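Protein (alpha-2u-globulin) (Rattus norvegicus, PDB 2A2U) is a lipocalin that probably carries small hydrophobic molecules inside its beta barrel, and that forms a complex with a hyaline droplet inducer. Local coordinates at residues Met57-Gln62 with Val101-Gly106; Glu98-Val101 with Asn107-Thr110; Asp148-Phe153 with Asp169-Asp174; Lys152-Cys157 with Ile162-Ile167. All blocks are in the same frame, centred on the assembly; numbering follows the deposited sequence.

Interaction 1: residues Met57-Gln62 with Val101-Gly106; sequences MRVFMQ and VEYDGG
Met57 and Asp104 mark the nearest approach of the two backbones, with Met57 CA and Asp104 CA still 8.5 Å apart. No hydrogen bond crosses this distance, so side chains make the contact. Met57 does most of the bridging. Its chain bends at CG (chi2 -54°), and its thioether slides past the Tyr103 side chain in the opposite direction. Met57 SD lies at the ring edge, in the ring plane, 5.1 Å from the Tyr103 ring centroid, a Met-aromatic contact. The methyl CE goes further and reaches Asp104, with Met57 CE 3.5 Å from Asp104 OD2. Val59 CG1 adds a looser contact, 4.3 Å from Tyr103 OH. That hydroxyl is hydrogen-bonded to the backbone O of Ser56. Asp104 forms salt bridges with Lys50 and Lys128. With an alanine replacing Met57, the Tyr103 edge is likely to lose its sulfur neighbour and a gap to open beside Asp104. The loop leading into strand 60-67 meets the turn between strands 99-102 and 106-114; strands 60-67 and 99-102 are not paired. Met57 also packs on Phe133 and Leu135 of strand 131-140, and Tyr103 on Ile77 and Leu88, consistent with two loops meeting at the open end of the lipocalin barrel.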
loop_
_atom_site.group_PDB
_atom_site.type_symbol
_atom_site.label_atom_id
_atom_site.label_comp_id
_atom_site.label_asym_id
_atom_site.label_seq_id
_atom_site.Cartn_x
_atom_site.Cartn_y
_atom_site.Cartn_z
ATOM N N MET A 57 -8.944 -7.601 16.317
ATOM C CA MET A 57 -10.171 -6.873 16.031
ATOM C C MET A 57 -10.652 -5.962 17.167
ATOM O O MET A 57 -11.592 -5.179 16.987
ATOM C CB MET A 57 -11.272 -7.836 15.587
ATOM C CG MET A 57 -10.953 -8.619 14.317
ATOM S SD MET A 57 -10.502 -7.586 12.908
ATOM C CE MET A 57 -9.449 -8.779 11.980
ATOM N N ARG A 58 -10.022 -6.064 18.337
ATOM C CA ARG A 58 -10.387 -5.194 19.459
ATOM C C ARG A 58 -9.729 -3.836 19.208
ATOM O O ARG A 58 -8.701 -3.509 19.799
ATOM C CB ARG A 58 -9.905 -5.764 20.800
ATOM C CG ARG A 58 -10.229 -4.849 21.986
ATOM C CD ARG A 58 -9.633 -5.338 23.292
ATOM N NE ARG A 58 -10.573 -6.138 24.070
ATOM C CZ ARG A 58 -11.069 -5.773 25.249
ATOM N NH1 ARG A 58 -10.714 -4.614 25.798
ATOM N NH2 ARG A 58 -11.927 -6.566 25.880
ATOM N N VAL A 59 -10.304 -3.074 18.286
ATOM C CA VAL A 59 -9.765 -1.770 17.931
ATOM C C VAL A 59 -10.559 -0.632 18.552
ATOM O O VAL A 59 -11.782 -0.701 18.677
ATOM C CB VAL A 59 -9.685 -1.569 16.384
ATOM C CG1 VAL A 59 -9.001 -2.760 15.738
ATOM C CG2 VAL A 59 -11.066 -1.332 15.790
ATOM N N PHE A 60 -9.841 0.418 18.935
ATOM C CA PHE A 60 -10.433 1.585 19.550
ATOM C C PHE A 60 -10.440 2.722 18.537
ATOM O O PHE A 60 -9.468 3.456 18.381
ATOM C CB PHE A 60 -9.631 1.951 20.794
ATOM C CG PHE A 60 -9.427 0.799 21.736
ATOM C CD1 PHE A 60 -10.507 0.029 22.153
ATOM C CD2 PHE A 60 -8.158 0.477 22.202
ATOM C CE1 PHE A 60 -10.333 -1.045 23.021
ATOM C CE2 PHE A 60 -7.976 -0.601 23.076
ATOM C CZ PHE A 60 -9.072 -1.360 23.481
ATOM N N MET A 61 -11.557 2.854 17.840
ATOM C CA MET A 61 -11.725 3.867 16.811
ATOM C C MET A 61 -11.503 5.277 17.331
ATOM O O MET A 61 -11.675 5.545 18.519
ATOM C CB MET A 61 -13.124 3.734 16.208
ATOM C CG MET A 61 -13.357 4.499 14.895
ATOM S SD MET A 61 -12.156 4.103 13.560
ATOM C CE MET A 61 -12.032 2.228 13.812
ATOM N N GLN A 62 -11.122 6.174 16.425
ATOM C CA GLN A 62 -10.875 7.568 16.765
ATOM C C GLN A 62 -11.481 8.547 15.773
ATOM O O GLN A 62 -12.129 9.512 16.169
ATOM C CB GLN A 62 -9.385 7.855 16.837
ATOM C CG GLN A 62 -8.615 7.043 17.830
ATOM C CD GLN A 62 -7.172 7.471 17.884
ATOM O OE1 GLN A 62 -6.548 7.446 18.933
ATOM N NE2 GLN A 62 -6.638 7.886 16.749
ATOM N N VAL A 101 -10.831 -4.031 2.971
ATOM C CA VAL A 101 -9.669 -3.548 3.695
ATOM C C VAL A 101 -8.839 -4.766 4.086
ATOM O O VAL A 101 -9.376 -5.801 4.493
ATOM C CB VAL A 101 -10.065 -2.684 4.941
ATOM C CG1 VAL A 101 -10.827 -3.506 5.978
ATOM C CG2 VAL A 101 -8.845 -2.053 5.553
ATOM N N GLU A 102 -7.537 -4.674 3.851
ATOM C CA GLU A 102 -6.637 -5.756 4.188
ATOM C C GLU A 102 -6.158 -5.511 5.606
ATOM O O GLU A 102 -5.509 -4.510 5.887
ATOM C CB GLU A 102 -5.460 -5.809 3.210
ATOM C CG GLU A 102 -4.591 -7.065 3.329
ATOM C CD GLU A 102 -5.295 -8.345 2.884
ATOM O OE1 GLU A 102 -6.333 -8.274 2.196
ATOM O OE2 GLU A 102 -4.796 -9.439 3.212
ATOM N N TYR A 103 -6.543 -6.396 6.514
ATOM C CA TYR A 103 -6.144 -6.279 7.910
ATOM C C TYR A 103 -6.355 -7.611 8.594
ATOM O O TYR A 103 -7.490 -7.991 8.860
ATOM C CB TYR A 103 -6.970 -5.206 8.630
ATOM C CG TYR A 103 -6.624 -5.104 10.103
ATOM C CD1 TYR A 103 -5.417 -4.527 10.515
ATOM C CD2 TYR A 103 -7.482 -5.596 11.081
ATOM C CE1 TYR A 103 -5.073 -4.438 11.866
ATOM C CE2 TYR A 103 -7.145 -5.515 12.445
ATOM C CZ TYR A 103 -5.940 -4.934 12.822
ATOM O OH TYR A 103 -5.601 -4.849 14.156
ATOM N N ASP A 104 -5.268 -8.320 8.876
ATOM C CA ASP A 104 -5.356 -9.623 9.525
ATOM C C ASP A 104 -6.210 -10.513 8.629
ATOM O O ASP A 104 -7.078 -11.248 9.108
ATOM C CB ASP A 104 -6.005 -9.465 10.896
ATOM C CG ASP A 104 -5.869 -10.698 11.743
ATOM O OD1 ASP A 104 -4.740 -11.168 11.943
ATOM O OD2 ASP A 104 -6.895 -11.199 12.227
ATOM N N GLY A 105 -5.985 -10.379 7.319
ATOM C CA GLY A 105 -6.726 -11.129 6.321
ATOM C C GLY A 105 -7.464 -10.200 5.369
ATOM O O GLY A 105 -7.195 -8.998 5.331
ATOM N N GLY A 106 -8.372 -10.764 4.580
ATOM C CA GLY A 106 -9.140 -9.968 3.644
ATOM C C GLY A 106 -10.466 -9.682 4.295
ATOM O O GLY A 106 -11.166 -10.612 4.690
#

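Interaction 2: residues Glu98-Val101 with Asn107-Thr110; sequences EYFV and NTFT
Tyr99 and Phe109 form a hydrogen-bonded pair in the antiparallel hairpin of strands 99-102 and 106-114. Tyr99 N donates to Phe109 O at 3.0 Å, and Phe109 N returns a bond to Tyr99 O. Val101 and Asn107 are the next such pair. Here Val101 O accepts two bonds from one residue: Asn107 N at 3.0 Å and Asn107 ND2 at 3.1 Å. The two donors reach it from opposite faces of the carbonyl plane. Asn107 ND2 also bonds to Tyr103 O, and Asn107 OD1 accepts from Asn126, so this amide is fixed at both ends.

The apolar contacts centre on Phe109. Its chi1 of 68° sets CG between the backbone N and the carbonyl carbon, and the ring stands against strand 99-102. Tyr99 CB lies over one ring face in a CH-pi contact, 3.6 Å from the Phe109 centroid. The two rings are nearly parallel, at 11°, but slid apart with little overlap. Val101 CG1 meets the ring edge, 3.8 Å from Phe109 CE2. A serine at Phe109 would probably strip Tyr99 CB and Val101 CG1 of their apolar partner.

Phe100 and Thr108 point to the other face, where Phe100 meets Phe100 of the second subunit. The backbone bonds thus set the register. The face of Tyr99, Val101 and Phe109, with the Asn107 amide at its end, packs within the subunit; the other meets the second subunit.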
loop_
_atom_site.group_PDB
_atom_site.type_symbol
_atom_site.label_atom_id
_atom_site.label_comp_id
_atom_site.label_asym_id
_atom_site.label_seq_id
_atom_site.Cartn_x
_atom_site.Cartn_y
_atom_site.Cartn_z
ATOM N N GLU A 98 -20.422 -2.604 -0.196
ATOM C CA GLU A 98 -19.250 -3.331 0.281
ATOM C C GLU A 98 -17.940 -2.601 0.140
ATOM O O GLU A 98 -17.662 -2.000 -0.885
ATOM C CB GLU A 98 -19.156 -4.692 -0.385
ATOM C CG GLU A 98 -20.263 -5.628 0.035
ATOM C CD GLU A 98 -20.097 -7.029 -0.489
ATOM O OE1 GLU A 98 -18.994 -7.375 -0.957
ATOM O OE2 GLU A 98 -21.081 -7.791 -0.433
ATOM N N TYR A 99 -17.156 -2.651 1.207
ATOM C CA TYR A 99 -15.849 -2.028 1.252
ATOM C C TYR A 99 -14.852 -3.137 1.534
ATOM O O TYR A 99 -15.204 -4.144 2.149
ATOM C CB TYR A 99 -15.790 -1.005 2.383
ATOM C CG TYR A 99 -16.508 0.281 2.088
ATOM C CD1 TYR A 99 -17.870 0.425 2.349
ATOM C CD2 TYR A 99 -15.826 1.357 1.541
ATOM C CE1 TYR A 99 -18.537 1.614 2.044
ATOM C CE2 TYR A 99 -16.474 2.540 1.234
ATOM C CZ TYR A 99 -17.824 2.673 1.488
ATOM O OH TYR A 99 -18.450 3.853 1.123
ATOM N N PHE A 100 -13.622 -2.974 1.055
ATOM C CA PHE A 100 -12.577 -3.955 1.300
ATOM C C PHE A 100 -11.400 -3.316 2.009
ATOM O O PHE A 100 -10.999 -2.209 1.675
ATOM C CB PHE A 100 -12.065 -4.580 -0.003
ATOM C CG PHE A 100 -10.904 -5.537 0.208
ATOM C CD1 PHE A 100 -11.134 -6.881 0.500
ATOM C CD2 PHE A 100 -9.587 -5.073 0.195
ATOM C CE1 PHE A 100 -10.077 -7.739 0.788
ATOM C CE2 PHE A 100 -8.529 -5.928 0.482
ATOM C CZ PHE A 100 -8.776 -7.259 0.779
ATOM N N VAL A 101 -10.831 -4.031 2.971
ATOM C CA VAL A 101 -9.669 -3.548 3.695
ATOM C C VAL A 101 -8.839 -4.766 4.086
ATOM O O VAL A 101 -9.376 -5.801 4.493
ATOM C CB VAL A 101 -10.065 -2.684 4.941
ATOM C CG1 VAL A 101 -10.827 -3.506 5.978
ATOM C CG2 VAL A 101 -8.845 -2.053 5.553
ATOM N N ASN A 107 -10.812 -8.405 4.414
ATOM C CA ASN A 107 -12.056 -8.013 5.059
ATOM C C ASN A 107 -13.058 -7.349 4.143
ATOM O O ASN A 107 -12.716 -6.479 3.354
ATOM C CB ASN A 107 -11.780 -7.040 6.206
ATOM C CG ASN A 107 -10.852 -7.606 7.244
ATOM O OD1 ASN A 107 -11.246 -8.446 8.048
ATOM N ND2 ASN A 107 -9.615 -7.116 7.264
ATOM N N THR A 108 -14.313 -7.734 4.302
ATOM C CA THR A 108 -15.403 -7.152 3.546
ATOM C C THR A 108 -16.392 -6.639 4.584
ATOM O O THR A 108 -16.815 -7.387 5.466
ATOM C CB THR A 108 -16.059 -8.193 2.634
ATOM O OG1 THR A 108 -15.297 -8.302 1.426
ATOM C CG2 THR A 108 -17.473 -7.804 2.284
ATOM N N PHE A 109 -16.700 -5.348 4.533
ATOM C CA PHE A 109 -17.644 -4.782 5.487
ATOM C C PHE A 109 -18.682 -3.869 4.873
ATOM O O PHE A 109 -18.511 -3.387 3.758
ATOM C CB PHE A 109 -16.926 -4.070 6.632
ATOM C CG PHE A 109 -16.199 -2.832 6.224
ATOM C CD1 PHE A 109 -16.854 -1.605 6.170
ATOM C CD2 PHE A 109 -14.845 -2.878 5.948
ATOM C CE1 PHE A 109 -16.172 -0.439 5.841
ATOM C CE2 PHE A 109 -14.152 -1.726 5.620
ATOM C CZ PHE A 109 -14.819 -0.494 5.571
ATOM N N THR A 110 -19.784 -3.682 5.595
ATOM C CA THR A 110 -20.875 -2.822 5.156
ATOM C C THR A 110 -21.373 -1.974 6.314
ATOM O O THR A 110 -21.118 -2.280 7.475
ATOM C CB THR A 110 -22.067 -3.632 4.627
ATOM O OG1 THR A 110 -22.466 -4.596 5.608
ATOM C CG2 THR A 110 -21.703 -4.348 3.356
#

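Interaction 3: residues Asp148-Phe153 with Asp169-Asp174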
loop_
_atom_site.group_PDB
_atom_site.type_symbol
_atom_site.label_atom_id
_atom_site.label_comp_id
_atom_site.label_asym_id
_atom_site.label_seq_id
_atom_site.Cartn_x
_atom_site.Cartn_y
_atom_site.Cartn_z
ATOM N N ASP A 148 -30.332 2.239 25.006
ATOM C CA ASP A 148 -31.274 1.836 23.972
ATOM C C ASP A 148 -30.518 1.473 22.705
ATOM O O ASP A 148 -30.834 0.477 22.057
ATOM C CB ASP A 148 -32.237 2.980 23.653
ATOM C CG ASP A 148 -32.927 3.518 24.880
ATOM O OD1 ASP A 148 -33.135 2.750 25.842
ATOM O OD2 ASP A 148 -33.262 4.717 24.881
ATOM N N ILE A 149 -29.524 2.288 22.353
ATOM C CA ILE A 149 -28.731 2.045 21.154
ATOM C C ILE A 149 -28.002 0.723 21.314
ATOM O O ILE A 149 -27.942 -0.081 20.384
ATOM C CB ILE A 149 -27.682 3.156 20.912
ATOM C CG1 ILE A 149 -28.332 4.533 20.962
ATOM C CG2 ILE A 149 -27.036 2.969 19.559
ATOM C CD1 ILE A 149 -29.480 4.693 20.003
ATOM N N LYS A 150 -27.500 0.478 22.516
ATOM C CA LYS A 150 -26.776 -0.748 22.782
ATOM C C LYS A 150 -27.657 -1.992 22.711
ATOM O O LYS A 150 -27.160 -3.079 22.424
ATOM C CB LYS A 150 -26.068 -0.670 24.127
ATOM C CG LYS A 150 -25.076 0.454 24.217
ATOM C CD LYS A 150 -24.270 0.319 25.480
ATOM C CE LYS A 150 -23.428 1.547 25.735
ATOM N NZ LYS A 150 -22.622 1.388 26.975
ATOM N N GLU A 151 -28.956 -1.837 22.956
ATOM C CA GLU A 151 -29.883 -2.967 22.901
ATOM C C GLU A 151 -30.170 -3.334 21.459
ATOM O O GLU A 151 -30.132 -4.506 21.096
ATOM C CB GLU A 151 -31.200 -2.626 23.586
ATOM C CG GLU A 151 -31.555 -3.520 24.757
ATOM C CD GLU A 151 -31.685 -4.985 24.392
ATOM O OE1 GLU A 151 -32.165 -5.313 23.286
ATOM O OE2 GLU A 151 -31.330 -5.818 25.245
ATOM N N LYS A 152 -30.508 -2.326 20.658
ATOM C CA LYS A 152 -30.798 -2.502 19.240
ATOM C C LYS A 152 -29.631 -3.231 18.584
ATOM O O LYS A 152 -29.820 -4.108 17.743
ATOM C CB LYS A 152 -31.003 -1.134 18.576
ATOM C CG LYS A 152 -30.841 -1.131 17.057
ATOM C CD LYS A 152 -31.021 0.262 16.462
ATOM C CE LYS A 152 -32.472 0.707 16.540
ATOM N NZ LYS A 152 -32.742 2.066 15.972
ATOM N N PHE A 153 -28.421 -2.859 18.988
ATOM C CA PHE A 153 -27.215 -3.463 18.459
ATOM C C PHE A 153 -27.102 -4.900 18.939
ATOM O O PHE A 153 -26.779 -5.787 18.156
ATOM C CB PHE A 153 -25.985 -2.649 18.880
ATOM C CG PHE A 153 -24.678 -3.251 18.443
ATOM C CD1 PHE A 153 -24.287 -3.218 17.108
ATOM C CD2 PHE A 153 -23.849 -3.875 19.366
ATOM C CE1 PHE A 153 -23.095 -3.801 16.705
ATOM C CE2 PHE A 153 -22.656 -4.460 18.966
ATOM C CZ PHE A 153 -22.282 -4.423 17.634
ATOM N N ASP A 169 -18.760 -4.874 25.662
ATOM C CA ASP A 169 -18.930 -3.433 25.844
ATOM C C ASP A 169 -17.571 -2.844 26.234
ATOM O O ASP A 169 -17.120 -2.995 27.374
ATOM C CB ASP A 169 -19.976 -3.166 26.937
ATOM C CG ASP A 169 -20.311 -1.681 27.101
ATOM O OD1 ASP A 169 -19.590 -0.817 26.561
ATOM O OD2 ASP A 169 -21.309 -1.371 27.783
ATOM N N LEU A 170 -16.938 -2.153 25.289
ATOM C CA LEU A 170 -15.623 -1.567 25.511
ATOM C C LEU A 170 -15.613 -0.289 26.333
ATOM O O LEU A 170 -14.538 0.173 26.716
ATOM C CB LEU A 170 -14.922 -1.294 24.181
ATOM C CG LEU A 170 -14.644 -2.442 23.218
ATOM C CD1 LEU A 170 -13.959 -1.891 21.989
ATOM C CD2 LEU A 170 -13.771 -3.481 23.878
ATOM N N THR A 171 -16.787 0.288 26.597
ATOM C CA THR A 171 -16.860 1.528 27.370
ATOM C C THR A 171 -16.374 1.378 28.800
ATOM O O THR A 171 -15.998 2.355 29.437
ATOM C CB THR A 171 -18.273 2.109 27.403
ATOM O OG1 THR A 171 -19.163 1.172 28.017
ATOM C CG2 THR A 171 -18.743 2.430 26.008
ATOM N N LYS A 172 -16.393 0.157 29.305
ATOM C CA LYS A 172 -15.958 -0.077 30.651
ATOM C C LYS A 172 -14.451 -0.299 30.807
ATOM O O LYS A 172 -13.894 -0.038 31.874
ATOM C CB LYS A 172 -16.771 -1.220 31.223
ATOM C CG LYS A 172 -18.227 -0.963 31.435
ATOM C CD LYS A 172 -19.234 -1.934 30.684
ATOM C CE LYS A 172 -20.558 -2.084 31.512
ATOM N NZ LYS A 172 -21.230 -3.391 31.350
ATOM N N THR A 173 -13.791 -0.613 29.692
ATOM C CA THR A 173 -12.343 -0.838 29.656
ATOM C C THR A 173 -11.519 0.355 29.145
ATOM O O THR A 173 -12.060 1.420 28.831
ATOM C CB THR A 173 -11.983 -2.065 28.775
ATOM O OG1 THR A 173 -11.960 -1.687 27.389
ATOM C CG2 THR A 173 -13.008 -3.181 28.954
ATOM N N ASP A 174 -10.199 0.168 29.093
ATOM C CA ASP A 174 -9.301 1.208 28.606
ATOM C C ASP A 174 -9.279 1.161 27.099
ATOM O O ASP A 174 -8.757 0.216 26.502
ATOM C CB ASP A 174 -7.871 1.018 29.118
ATOM C CG ASP A 174 -6.883 1.977 28.457
ATOM O OD1 ASP A 174 -7.230 3.167 28.281
ATOM O OD2 ASP A 174 -5.766 1.544 28.104
#
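Lys150, on helix 147-158, faces Asp169 at the end of strand 167-169, and their CA atoms lie 8.8 Å apart, so the contact depends on the reach of Lys150. Its chain is extended beyond CG, with chi2, chi3 and chi4 all close to 180°, and it crosses the Asp169 side chain at about a right angle. The ammonium meets one carboxylate oxygen: Lys150 NZ is 3.2 Å from Asp169 OD2. It arrives on the syn side, 25° out of the carboxylate plane, and forms a salt bridge. Thr171 approaches the same ammonium tip to tip, with Thr171 OG1 3.6 Å from Lys150 NZ.

The other oxygen, Asp169 OD1, turns back to its own segment. It accepts from Thr171 N at 3.0 Å and from the Thr171 hydroxyl, both from the same face of the carboxylate. Asp169 is therefore held on both oxygens, one by the lysine and one by the turn, which should limit its rotation. Lys150 NZ also forms a salt bridge with Asp144, its stronger partner, so the lysine links two carboxylates. The negative charges around it would probably favour its protonated form.

The bond from Thr171 N to Asp169 OD1 defines an Asx turn, which leads the chain out of strand 167-169. The salt bridge ties this turn to the helix that lies against the barrel in lipocalins.

Interaction 4: residues Lys152-Cys157 with Ile162-Ile167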
loop_
_atom_site.group_PDB
_atom_site.type_symbol
_atom_site.label_atom_id
_atom_site.label_comp_id
_atom_site.label_asym_id
_atom_site.label_seq_id
_atom_site.Cartn_x
_atom_site.Cartn_y
_atom_site.Cartn_z
ATOM N N LYS A 152 -30.508 -2.326 20.658
ATOM C CA LYS A 152 -30.798 -2.502 19.240
ATOM C C LYS A 152 -29.631 -3.231 18.584
ATOM O O LYS A 152 -29.820 -4.108 17.743
ATOM C CB LYS A 152 -31.003 -1.134 18.576
ATOM C CG LYS A 152 -30.841 -1.131 17.057
ATOM C CD LYS A 152 -31.021 0.262 16.462
ATOM C CE LYS A 152 -32.472 0.707 16.540
ATOM N NZ LYS A 152 -32.742 2.066 15.972
ATOM N N PHE A 153 -28.421 -2.859 18.988
ATOM C CA PHE A 153 -27.215 -3.463 18.459
ATOM C C PHE A 153 -27.102 -4.900 18.939
ATOM O O PHE A 153 -26.779 -5.787 18.156
ATOM C CB PHE A 153 -25.985 -2.649 18.880
ATOM C CG PHE A 153 -24.678 -3.251 18.443
ATOM C CD1 PHE A 153 -24.287 -3.218 17.108
ATOM C CD2 PHE A 153 -23.849 -3.875 19.366
ATOM C CE1 PHE A 153 -23.095 -3.801 16.705
ATOM C CE2 PHE A 153 -22.656 -4.460 18.966
ATOM C CZ PHE A 153 -22.282 -4.423 17.634
ATOM N N ALA A 154 -27.377 -5.124 20.221
ATOM C CA ALA A 154 -27.311 -6.461 20.806
ATOM C C ALA A 154 -28.229 -7.406 20.045
ATOM O O ALA A 154 -27.910 -8.575 19.867
ATOM C CB ALA A 154 -27.700 -6.420 22.273
ATOM N N LYS A 155 -29.360 -6.882 19.583
ATOM C CA LYS A 155 -30.326 -7.661 18.822
ATOM C C LYS A 155 -29.799 -8.019 17.432
ATOM O O LYS A 155 -29.867 -9.175 17.019
ATOM C CB LYS A 155 -31.653 -6.909 18.708
ATOM C CG LYS A 155 -32.438 -6.870 20.007
ATOM C CD LYS A 155 -33.706 -6.048 19.862
ATOM C CE LYS A 155 -34.525 -6.071 21.143
ATOM N NZ LYS A 155 -35.651 -5.096 21.095
ATOM N N LEU A 156 -29.272 -7.033 16.710
ATOM C CA LEU A 156 -28.731 -7.278 15.378
ATOM C C LEU A 156 -27.640 -8.341 15.433
ATOM O O LEU A 156 -27.520 -9.151 14.526
ATOM C CB LEU A 156 -28.160 -5.996 14.785
ATOM C CG LEU A 156 -29.133 -4.869 14.481
ATOM C CD1 LEU A 156 -28.384 -3.690 13.899
ATOM C CD2 LEU A 156 -30.164 -5.358 13.508
ATOM N N CYS A 157 -26.849 -8.340 16.499
ATOM C CA CYS A 157 -25.795 -9.329 16.644
ATOM C C CYS A 157 -26.415 -10.702 16.659
ATOM O O CYS A 157 -25.954 -11.608 15.975
ATOM C CB CYS A 157 -25.023 -9.111 17.932
ATOM S SG CYS A 157 -24.008 -7.653 17.894
ATOM N N ILE A 162 -24.472 -14.067 16.231
ATOM C CA ILE A 162 -23.538 -13.808 17.325
ATOM C C ILE A 162 -24.296 -13.792 18.647
ATOM O O ILE A 162 -25.243 -13.032 18.816
ATOM C CB ILE A 162 -22.752 -12.499 17.111
ATOM C CG1 ILE A 162 -22.001 -12.564 15.775
ATOM C CG2 ILE A 162 -21.746 -12.308 18.237
ATOM C CD1 ILE A 162 -21.685 -11.220 15.177
ATOM N N THR A 163 -23.902 -14.684 19.553
ATOM C CA THR A 163 -24.543 -14.825 20.859
ATOM C C THR A 163 -24.230 -13.665 21.804
ATOM O O THR A 163 -23.175 -13.038 21.696
ATOM C CB THR A 163 -24.133 -16.154 21.545
ATOM O OG1 THR A 163 -22.753 -16.103 21.918
ATOM C CG2 THR A 163 -24.322 -17.324 20.602
ATOM N N ARG A 164 -25.141 -13.417 22.746
ATOM C CA ARG A 164 -25.001 -12.343 23.731
ATOM C C ARG A 164 -23.742 -12.492 24.589
ATOM O O ARG A 164 -23.308 -11.531 25.213
ATOM C CB ARG A 164 -26.248 -12.283 24.626
ATOM C CG ARG A 164 -26.827 -10.882 24.844
ATOM C CD ARG A 164 -28.297 -10.837 24.429
ATOM N NE ARG A 164 -28.898 -9.507 24.522
ATOM C CZ ARG A 164 -30.071 -9.169 23.983
ATOM N NH1 ARG A 164 -30.795 -10.051 23.298
ATOM N NH2 ARG A 164 -30.537 -7.941 24.126
ATOM N N ASP A 165 -23.161 -13.691 24.619
ATOM C CA ASP A 165 -21.949 -13.950 25.400
ATOM C C ASP A 165 -20.708 -13.427 24.663
ATOM O O ASP A 165 -19.642 -13.271 25.261
ATOM C CB ASP A 165 -21.807 -15.460 25.669
ATOM C CG ASP A 165 -20.709 -15.792 26.682
ATOM O OD1 ASP A 165 -20.061 -14.879 27.234
ATOM O OD2 ASP A 165 -20.495 -16.989 26.948
ATOM N N ASN A 166 -20.850 -13.138 23.372
ATOM C CA ASN A 166 -19.726 -12.654 22.582
ATOM C C ASN A 166 -19.804 -11.178 22.234
ATOM O O ASN A 166 -19.031 -10.677 21.422
ATOM C CB ASN A 166 -19.566 -13.519 21.343
ATOM C CG ASN A 166 -19.260 -14.957 21.693
ATOM O OD1 ASN A 166 -18.406 -15.229 22.533
ATOM N ND2 ASN A 166 -19.986 -15.886 21.086
ATOM N N ILE A 167 -20.746 -10.487 22.864
ATOM C CA ILE A 167 -20.928 -9.056 22.666
ATOM C C ILE A 167 -20.163 -8.379 23.799
ATOM O O ILE A 167 -20.469 -8.596 24.961
ATOM C CB ILE A 167 -22.417 -8.673 22.737
ATOM C CG1 ILE A 167 -23.219 -9.532 21.759
ATOM C CG2 ILE A 167 -22.602 -7.230 22.341
ATOM C CD1 ILE A 167 -24.706 -9.198 21.699
#
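Ile167 and Arg164 supply the main bumps on 162-167 that meet the helix surface of 152-157. Ile167 pushes its CD1 methyl into the shallow groove between Ala154 and Cys157, one helical turn apart. Ile167 CD1 lies 3.7 Å from Ala154 O and 3.8 Å from Cys157 CB. The chain gets there because CG1 is anti to the carbonyl carbon (chi1 -54°) and CD1 continues outward (chi2 -177°). The other branch, CG2, approaches the Phe153 ring obliquely and more loosely, with Ile167 CG2 4.4 Å from Phe153 CE2.

Arg164 fits differently. One face of its guanidinium lies against the small methyl of Ala154, with Arg164 NH2 3.7 Å from Ala154 CB. The small side chain of Ala154 lets this flat group come close to the helix. Its polar ends are used too, since Glu151 and Glu158 form salt bridges with it. These acids flank Ala154 along the helix and probably hold the guanidinium in position over the methyl.

At the other end the two backbones come together. Ile162 N donates to Cys157 O at 2.9 Å. This draws the chain in beside the helix, and Ile162 CB comes to 4.2 Å from Cys157 CB.

The contact lies where the chain turns back after helix 147-158 toward strand 167-169. Beneath it is the barrel wall: Phe153 and Ile167 both rest on Val42, and Cys157 and Ile167 on Ala44, of strand 36-44. Phe153 also reaches Met121 of strand 119-128 and Met136 of strand 131-140.

Interactions 1 and 2 belong to the barrel and share Val101 on strand 99-102. Interaction 2 is buried and combines backbone hydrogen bonds with apolar packing between neighbouring strands. Interaction 1 is partly buried and joins two loops at the barrel end, mainly through side chains, with no hydrogen bond between them. Interactions 3 and 4 both use helix 147-158, with centres about 10 Å apart. The first is a surface contact based on charge, while the second is partly buried and packs mainly apolar groups. A salt bridge between Glu151 and Arg164 connects them directly. Interactions 1 and 3 also touch, where Phe60 and Arg58 pack on Leu170. Interaction 2 touches neither helix contact.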